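Local coordinates for protein cytosine-specific methyltransferase (Escherichia coli O157:H7 EDL933, PDB 3G7U) that probably methylates cytosine at carbon 5 in DNA, taking the methyl group from S-adenosyl-L-methionine, at residues P79-F84 against S95-Y100. Numbering follows the deposited sequence.
Sequences PPCQGF and SRNQLY
Asn97 grips Gln82 twice. Asn97 OD1 accepts the backbone N-H of Gln82 (N to OD1 2.9 Å) along a nearly straight bond (165° at the hydrogen), the donor standing tilted from the carbonyl plane. Its ND2 gives the second bond, to Gln82 OE1, more bent but on a lone pair in the plane of that carbonyl; the two amides are turned 35° against each other. Gln82 reaches this partner with its chain extended, CG anti to the backbone N (chi1 180°), and CB lying against the Asn97 amide. Crossing the Gln82 chain at about a right angle, the Arg96 side chain bends at chi3 and lays one guanidinium face under Gln82 O, 3.4 Å from the plane and offset toward the rim. Towards Pro79 the contact turns apolar: Pro80 CG sits 3.8 Å from Leu99 CB, and Pro79 CB meets Tyr100 CD1 obliquely at 3.7 Å, while Pro80 O lies near the edge of the tyrosine ring. Ser85 holds the outer ends, its O taking Gln82 NE2 and its OG bonding Arg96 NH2; Ile131 of helix 129-140 backs Asn97 and Tyr100. Pro79-Cys81 is the Pro-Pro-Cys motif of C5-methyltransferases, here following strand 74-77 of the Rossmann-like sheet, and Cys81 is the predicted nucleophile. With the next residue's N-H tied to Asn97, the contact probably steadies the loop that carries the cysteine, whose CB is directed away from helix 94-110.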
loop_
_atom_site.group_PDB
_atom_site.type_symbol
_atom_site.label_atom_id
_atom_site.label_comp_id
_atom_site.label_asym_id
_atom_site.label_seq_id
_atom_site.Cartn_x
_atom_site.Cartn_y
_atom_site.Cartn_z
ATOM N N PRO A 79 4.702 11.475 0.036
ATOM C CA PRO A 79 5.827 12.343 -0.241
ATOM C C PRO A 79 7.093 11.746 0.373
ATOM O O PRO A 79 7.063 11.310 1.525
ATOM C CB PRO A 79 5.447 13.645 0.458
ATOM C CG PRO A 79 4.450 13.319 1.401
ATOM C CD PRO A 79 3.685 12.160 0.850
ATOM N N PRO A 80 8.186 11.701 -0.400
ATOM C CA PRO A 80 9.419 11.115 0.113
ATOM C C PRO A 80 10.028 12.037 1.143
ATOM O O PRO A 80 9.712 13.214 1.214
ATOM C CB PRO A 80 10.329 11.054 -1.120
ATOM C CG PRO A 80 9.448 11.343 -2.301
ATOM C CD PRO A 80 8.359 12.202 -1.769
ATOM N N CYS A 81 10.900 11.488 1.956
ATOM C CA CYS A 81 11.542 12.255 2.974
ATOM C C CYS A 81 12.880 11.586 3.156
ATOM O O CYS A 81 12.958 10.368 3.044
ATOM C CB CYS A 81 10.704 12.157 4.250
ATOM S SG CYS A 81 11.397 12.960 5.676
ATOM N N GLN A 82 13.924 12.377 3.422
ATOM C CA GLN A 82 15.256 11.857 3.784
ATOM C C GLN A 82 15.181 10.866 4.973
ATOM O O GLN A 82 15.825 9.816 4.945
ATOM C CB GLN A 82 16.214 13.017 4.077
ATOM C CG GLN A 82 17.639 12.602 4.467
ATOM C CD GLN A 82 18.503 13.771 4.953
ATOM O OE1 GLN A 82 18.194 14.950 4.727
ATOM N NE2 GLN A 82 19.601 13.438 5.626
ATOM N N GLY A 83 14.372 11.194 5.987
ATOM C CA GLY A 83 14.048 10.256 7.065
ATOM C C GLY A 83 15.251 9.873 7.910
ATOM O O GLY A 83 16.059 10.730 8.275
ATOM N N PHE A 84 15.381 8.579 8.199
ATOM C CA PHE A 84 16.522 8.056 8.970
ATOM C C PHE A 84 17.815 7.868 8.149
ATOM O O PHE A 84 18.828 7.435 8.693
ATOM C CB PHE A 84 16.156 6.728 9.664
ATOM C CG PHE A 84 15.159 6.864 10.796
ATOM C CD1 PHE A 84 15.413 7.699 11.882
ATOM C CD2 PHE A 84 13.988 6.105 10.798
ATOM C CE1 PHE A 84 14.499 7.810 12.935
ATOM C CE2 PHE A 84 13.068 6.206 11.852
ATOM C CZ PHE A 84 13.328 7.064 12.924
ATOM N N SER A 95 17.386 15.280 -2.347
ATOM C CA SER A 95 16.298 15.395 -3.344
ATOM C C SER A 95 14.930 14.897 -2.840
ATOM O O SER A 95 13.889 15.388 -3.270
ATOM C CB SER A 95 16.664 14.665 -4.628
ATOM O OG SER A 95 16.780 13.284 -4.366
ATOM N N ARG A 96 14.944 13.931 -1.929
ATOM C CA ARG A 96 13.723 13.464 -1.284
ATOM C C ARG A 96 13.041 14.576 -0.466
ATOM O O ARG A 96 11.809 14.693 -0.481
ATOM C CB ARG A 96 14.030 12.256 -0.412
ATOM C CG ARG A 96 14.445 11.020 -1.216
ATOM C CD ARG A 96 14.849 9.883 -0.281
ATOM N NE ARG A 96 16.097 10.200 0.414
ATOM C CZ ARG A 96 16.715 9.394 1.272
ATOM N NH1 ARG A 96 17.842 9.799 1.835
ATOM N NH2 ARG A 96 16.211 8.197 1.576
ATOM N N ASN A 97 13.841 15.388 0.233
ATOM C CA ASN A 97 13.323 16.578 0.930
ATOM C C ASN A 97 12.759 17.653 -0.001
ATOM O O ASN A 97 11.800 18.323 0.366
ATOM C CB ASN A 97 14.370 17.176 1.862
ATOM C CG ASN A 97 14.783 16.211 2.963
ATOM O OD1 ASN A 97 14.034 15.288 3.311
ATOM N ND2 ASN A 97 15.984 16.404 3.503
ATOM N N GLN A 98 13.357 17.825 -1.182
ATOM C CA GLN A 98 12.754 18.661 -2.218
ATOM C C GLN A 98 11.440 18.070 -2.686
ATOM O O GLN A 98 10.448 18.783 -2.762
ATOM C CB GLN A 98 13.701 18.881 -3.397
ATOM C CG GLN A 98 14.692 20.031 -3.151
ATOM C CD GLN A 98 16.022 19.835 -3.872
ATOM O OE1 GLN A 98 16.444 18.705 -4.134
ATOM N NE2 GLN A 98 16.695 20.941 -4.184
ATOM N N LEU A 99 11.407 16.770 -2.957
ATOM C CA LEU A 99 10.143 16.131 -3.392
ATOM C C LEU A 99 8.996 16.238 -2.386
ATOM O O LEU A 99 7.813 16.351 -2.762
ATOM C CB LEU A 99 10.370 14.668 -3.811
ATOM C CG LEU A 99 11.241 14.477 -5.062
ATOM C CD1 LEU A 99 11.655 13.033 -5.211
ATOM C CD2 LEU A 99 10.563 14.992 -6.324
ATOM N N TYR A 100 9.344 16.184 -1.099
ATOM C CA TYR A 100 8.382 16.394 -0.020
ATOM C C TYR A 100 7.643 17.708 -0.181
ATOM O O TYR A 100 6.416 17.764 -0.095
ATOM C CB TYR A 100 9.120 16.389 1.339
ATOM C CG TYR A 100 8.193 16.444 2.529
ATOM C CD1 TYR A 100 7.601 15.283 3.018
ATOM C CD2 TYR A 100 7.898 17.654 3.170
ATOM C CE1 TYR A 100 6.732 15.309 4.081
ATOM C CE2 TYR A 100 7.005 17.683 4.266
ATOM C CZ TYR A 100 6.445 16.489 4.711
ATOM O OH TYR A 100 5.573 16.455 5.773
#